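PDB 4E4U: mandalate racemase/muconate lactonizing enzyme from Unidentified, which probably catalyses an enolase-superfamily reaction related to those of mandelate racemase and muconate lactonizing enzyme, although its true substrate is not established. Local coordinates for residues H177-L181 / E182-R186; I218-A221 / K222-K226. All coordinates share one frame; numbering follows the deposited sequence.

Contact 1: residues H177-L181 / E182-R186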
loop_
_atom_site.group_PDB
_atom_site.type_symbol
_atom_site.label_atom_id
_atom_site.label_comp_id
_atom_site.label_asym_id
_atom_site.label_seq_id
_atom_site.Cartn_x
_atom_site.Cartn_y
_atom_site.Cartn_z
ATOM N N HIS A 177 16.530 -0.458 24.026
ATOM C CA HIS A 177 17.942 -0.147 23.854
ATOM C C HIS A 177 18.590 -1.188 22.932
ATOM O O HIS A 177 17.917 -2.088 22.417
ATOM C CB HIS A 177 18.653 -0.039 25.207
ATOM C CG HIS A 177 18.501 -1.254 26.066
ATOM N ND1 HIS A 177 17.660 -1.293 27.155
ATOM C CD2 HIS A 177 19.069 -2.479 25.980
ATOM C CE1 HIS A 177 17.729 -2.488 27.718
ATOM N NE2 HIS A 177 18.576 -3.227 27.021
ATOM N N GLN A 178 19.889 -1.053 22.708
ATOM C CA GLN A 178 20.605 -1.918 21.773
ATOM C C GLN A 178 21.504 -2.866 22.566
ATOM O O GLN A 178 22.493 -2.434 23.165
ATOM C CB GLN A 178 21.418 -1.056 20.800
ATOM C CG GLN A 178 22.180 -1.826 19.722
ATOM C CD GLN A 178 21.349 -2.201 18.492
ATOM O OE1 GLN A 178 21.516 -3.295 17.945
ATOM N NE2 GLN A 178 20.501 -1.287 18.022
ATOM N N LEU A 179 21.158 -4.154 22.584
ATOM C CA LEU A 179 21.912 -5.127 23.379
ATOM C C LEU A 179 23.372 -5.195 22.958
ATOM O O LEU A 179 23.691 -5.172 21.771
ATOM C CB LEU A 179 21.318 -6.528 23.246
ATOM C CG LEU A 179 19.860 -6.703 23.649
ATOM C CD1 LEU A 179 19.452 -8.161 23.472
ATOM C CD2 LEU A 179 19.624 -6.241 25.080
ATOM N N SER A 180 24.257 -5.301 23.943
ATOM C CA SER A 180 25.684 -5.455 23.676
ATOM C C SER A 180 25.988 -6.821 23.071
ATOM O O SER A 180 25.195 -7.756 23.182
ATOM C CB SER A 180 26.472 -5.332 24.976
ATOM O OG SER A 180 26.285 -6.498 25.760
ATOM N N LEU A 181 27.158 -6.941 22.453
ATOM C CA LEU A 181 27.611 -8.229 21.932
ATOM C C LEU A 181 27.684 -9.296 23.022
ATOM O O LEU A 181 27.333 -10.447 22.784
ATOM C CB LEU A 181 28.977 -8.095 21.265
ATOM C CG LEU A 181 28.960 -7.317 19.952
ATOM C CD1 LEU A 181 30.383 -6.939 19.582
ATOM C CD2 LEU A 181 28.303 -8.130 18.842
ATOM N N GLU A 182 28.153 -8.931 24.211
ATOM C CA GLU A 182 28.231 -9.914 25.286
ATOM C C GLU A 182 26.848 -10.430 25.685
ATOM O O GLU A 182 26.680 -11.619 25.975
ATOM C CB GLU A 182 28.977 -9.346 26.486
ATOM C CG GLU A 182 30.465 -9.259 26.231
ATOM C CD GLU A 182 31.230 -8.704 27.405
ATOM O OE1 GLU A 182 30.774 -7.700 27.997
ATOM O OE2 GLU A 182 32.290 -9.275 27.726
ATOM N N VAL A 183 25.848 -9.553 25.683
ATOM C CA VAL A 183 24.496 -9.995 26.001
ATOM C C VAL A 183 23.926 -10.838 24.856
ATOM O O VAL A 183 23.310 -11.874 25.101
ATOM C CB VAL A 183 23.581 -8.818 26.379
ATOM C CG1 VAL A 183 22.128 -9.260 26.482
ATOM C CG2 VAL A 183 24.050 -8.205 27.696
ATOM N N LEU A 184 24.161 -10.423 23.609
ATOM C CA LEU A 184 23.732 -11.230 22.467
ATOM C C LEU A 184 24.358 -12.623 22.534
ATOM O O LEU A 184 23.679 -13.625 22.307
ATOM C CB LEU A 184 24.085 -10.551 21.142
ATOM C CG LEU A 184 23.349 -9.245 20.820
ATOM C CD1 LEU A 184 23.986 -8.537 19.634
ATOM C CD2 LEU A 184 21.875 -9.523 20.535
ATOM N N ASP A 185 25.649 -12.684 22.858
ATOM C CA ASP A 185 26.336 -13.964 23.000
ATOM C C ASP A 185 25.684 -14.825 24.081
ATOM O O ASP A 185 25.517 -16.033 23.913
ATOM C CB ASP A 185 27.805 -13.754 23.386
ATOM C CG ASP A 185 28.670 -13.268 22.234
ATOM O OD1 ASP A 185 28.227 -13.304 21.068
ATOM O OD2 ASP A 185 29.822 -12.869 22.506
ATOM N N ARG A 186 25.336 -14.200 25.200
ATOM C CA ARG A 186 24.735 -14.921 26.316
ATOM C C ARG A 186 23.363 -15.469 25.929
ATOM O O ARG A 186 23.015 -16.593 26.288
ATOM C CB ARG A 186 24.624 -14.016 27.545
ATOM C CG ARG A 186 24.006 -14.696 28.749
ATOM C CD ARG A 186 24.015 -13.773 29.947
ATOM N NE ARG A 186 23.062 -12.678 29.780
ATOM C CZ ARG A 186 23.216 -11.457 30.287
ATOM N NH1 ARG A 186 24.307 -11.136 30.971
ATOM N NH2 ARG A 186 22.280 -10.544 30.096
#

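Contact 2: residues I218-A221 / K222-K226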
loop_
_atom_site.group_PDB
_atom_site.type_symbol
_atom_site.label_atom_id
_atom_site.label_comp_id
_atom_site.label_asym_id
_atom_site.label_seq_id
_atom_site.Cartn_x
_atom_site.Cartn_y
_atom_site.Cartn_z
ATOM N N ILE A 218 16.097 -7.578 15.888
ATOM C CA ILE A 218 16.396 -8.280 14.643
ATOM C C ILE A 218 17.785 -8.932 14.674
ATOM O O ILE A 218 17.942 -10.100 14.277
ATOM C CB ILE A 218 16.204 -7.341 13.425
ATOM C CG1 ILE A 218 14.708 -7.059 13.249
ATOM C CG2 ILE A 218 16.806 -7.941 12.151
ATOM C CD1 ILE A 218 14.417 -5.892 12.331
ATOM N N ARG A 219 18.790 -8.207 15.166
ATOM C CA ARG A 219 20.124 -8.788 15.351
ATOM C C ARG A 219 20.057 -10.034 16.235
ATOM O O ARG A 219 20.671 -11.059 15.932
ATOM C CB ARG A 219 21.104 -7.769 15.947
ATOM C CG ARG A 219 21.581 -6.724 14.951
ATOM C CD ARG A 219 22.502 -5.720 15.609
ATOM N NE ARG A 219 23.748 -6.318 16.090
ATOM C CZ ARG A 219 24.556 -5.743 16.975
ATOM N NH1 ARG A 219 24.250 -4.557 17.491
ATOM N NH2 ARG A 219 25.670 -6.355 17.349
ATOM N N LEU A 220 19.281 -9.952 17.313
ATOM C CA LEU A 220 19.147 -11.080 18.228
ATOM C C LEU A 220 18.430 -12.246 17.553
ATOM O O LEU A 220 18.867 -13.391 17.644
ATOM C CB LEU A 220 18.410 -10.659 19.501
ATOM C CG LEU A 220 18.120 -11.796 20.490
ATOM C CD1 LEU A 220 19.394 -12.545 20.886
ATOM C CD2 LEU A 220 17.399 -11.248 21.725
ATOM N N ALA A 221 17.335 -11.956 16.857
ATOM C CA ALA A 221 16.576 -13.008 16.187
ATOM C C ALA A 221 17.445 -13.817 15.222
ATOM O O ALA A 221 17.345 -15.044 15.176
ATOM C CB ALA A 221 15.369 -12.426 15.462
ATOM N N LYS A 222 18.313 -13.147 14.465
ATOM C CA LYS A 222 19.154 -13.869 13.506
ATOM C C LYS A 222 20.045 -14.887 14.208
ATOM O O LYS A 222 20.287 -15.960 13.668
ATOM C CB LYS A 222 19.984 -12.918 12.638
ATOM C CG LYS A 222 19.178 -11.936 11.782
ATOM C CD LYS A 222 17.802 -12.445 11.340
ATOM C CE LYS A 222 17.861 -13.286 10.083
ATOM N NZ LYS A 222 16.479 -13.610 9.602
ATOM N N ARG A 223 20.504 -14.557 15.412
ATOM C CA ARG A 223 21.319 -15.468 16.210
ATOM C C ARG A 223 20.534 -16.635 16.784
ATOM O O ARG A 223 21.080 -17.727 16.972
ATOM C CB ARG A 223 21.969 -14.711 17.358
ATOM C CG ARG A 223 23.085 -13.786 16.932
ATOM C CD ARG A 223 23.411 -12.861 18.072
ATOM N NE ARG A 223 24.564 -11.994 17.853
ATOM C CZ ARG A 223 25.748 -12.157 18.435
ATOM N NH1 ARG A 223 25.966 -13.188 19.246
ATOM N NH2 ARG A 223 26.712 -11.281 18.211
ATOM N N LEU A 224 19.259 -16.402 17.074
ATOM C CA LEU A 224 18.443 -17.409 17.740
ATOM C C LEU A 224 17.809 -18.400 16.777
ATOM O O LEU A 224 17.383 -19.481 17.193
ATOM C CB LEU A 224 17.352 -16.746 18.584
ATOM C CG LEU A 224 17.847 -15.814 19.691
ATOM C CD1 LEU A 224 16.667 -15.362 20.535
ATOM C CD2 LEU A 224 18.923 -16.480 20.554
ATOM N N GLU A 225 17.738 -18.041 15.497
ATOM C CA GLU A 225 17.028 -18.880 14.530
ATOM C C GLU A 225 17.546 -20.317 14.470
ATOM O O GLU A 225 16.765 -21.253 14.318
ATOM C CB GLU A 225 17.022 -18.238 13.137
ATOM C CG GLU A 225 16.021 -17.090 13.032
ATOM C CD GLU A 225 16.091 -16.308 11.729
ATOM O OE1 GLU A 225 16.954 -16.599 10.880
ATOM O OE2 GLU A 225 15.280 -15.376 11.551
ATOM N N LYS A 226 18.855 -20.499 14.621
ATOM C CA LYS A 226 19.424 -21.842 14.532
ATOM C C LYS A 226 18.938 -22.779 15.640
ATOM O O LYS A 226 19.086 -23.992 15.524
ATOM C CB LYS A 226 20.960 -21.789 14.523
ATOM C CG LYS A 226 21.587 -21.322 15.837
ATOM C CD LYS A 226 23.123 -21.319 15.778
ATOM C CE LYS A 226 23.687 -20.106 15.035
ATOM N NZ LYS A 226 23.410 -18.800 15.729
HETATM O O HOH W 1 23.331 -10.779 15.513
#

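Contact 1: residues H177-L181 / E182-R186
Ser180 and Val183 make a textbook helix N-cap. Ser180 is the last residue before helix 181-198, and its OG accepts the backbone N-H of Val183 at 3.1 Å from Val183 N, with an N-H...O angle of 159°. The hydroxyl can do this because chi1 of 73° sets OG between the backbone N and the carbonyl carbon, turned back over the opening turn. The same placement brings OG against one methyl of the capped residue, Val183 CG2, at 3.4 Å. The first regular helical bonds follow directly: Leu184 N donates to Ser180 O at 2.9 Å, and Asp185 N to Leu181 O at 2.8 Å.

The tight, apolar part lies on the flank where Leu179, just before the cap, meets Leu184, four residues into the helix, in the hydrophobic staple arrangement. Leu179 CD1 lies 4.0 Å from Leu184 CD2, the two side chains crossing obliquely. Val183 CG1 fills in beside them, 4.2 Å from Leu179 CD2, at about a right angle to that leucine.

Looser ground lies toward Glu182 and Asp185, both partly exposed. Of the Glu182 side chain, CB makes the approach to Ser180 and Leu181, and the extended chain carries the carboxylate outward to Lys201 of the second subunit. Asp185 OD2 reaches Ser200 of that subunit, while OD1 pairs with Arg223 of helix 214-224. Polar capping and apolar stapling thus fix the point where loop becomes helix, while the first-turn acids, which may interact favourably with the helix dipole, serve both the neighbouring helix and the second subunit.

Contact 2: residues I218-A221 / K222-K226
Leu220, one turn before Leu224 on helix 214-224, sets its branch across that residue: Leu220 CD1 comes within 3.8 Å of Leu224 CG. With its CG anti to the backbone N (chi1 176°), Leu220 leans along the helix toward its neighbour, and the pair faces Phe206 of strand 203-206. Its carbonyl is shared, Leu220 O accepting Leu224 N at 3.1 Å and, more weakly, Arg223 N at 3.0 Å.

Ala221, whose methyl packs on Phe232 of strand 231-233, contributes chiefly backbone. Its carbonyl is also split, Ala221 O taking weak bonds from Leu224 N and from Glu225 N. Three- and four-residue spacings are therefore mixed in this turn.

Lys222 is the polar member. A chi1 of -60° sets CG beside the backbone N, with Lys222 CG 3.3 Å from Ile218 O; bends at chi2 and chi3 then turn NZ to Glu225. There Lys222 NZ meets the syn side of Glu225 OE2 at 2.9 Å in a salt bridge; the ammonium also reaches His250 O, and OE2 reaches Thr251.

On another side, a water donates to Arg219 O at 2.7 Å and accepts from Arg223 NE at 2.9 Å. Both guanidinium groups pair with Asp228 of the second subunit, and Arg223 also with Asp185 and Glu188. The chemistry implies a helix with separate faces: leucines for the barrel, a charge pair for the loop after helix 241-249, and arginines shared between the partner subunit and helix 181-198.

Overall arrangement
The centres of contacts 1 and 2 lie about 26 Å and 25 Å from the centre of the chain, on neighbouring outer helices of the barrel-like C-terminal domain, yet most of their touching residues are buried, by barrel strands, neighbouring loops and the second subunit together. Contact 1 starts a helix and combines polar capping with apolar packing; contact 2 runs along the last turns of helix 214-224, where leucines face the strands and charged groups face helix 181-198, a loop and the second subunit. The two are joined directly: Asp185 OD1 meets Arg223 NH1 at 2.9 Å, Gln178 OE1 probably accepts from Arg219 NH1, and Leu184 packs on Arg223. Helix packing and subunit contact thus share the same arginines.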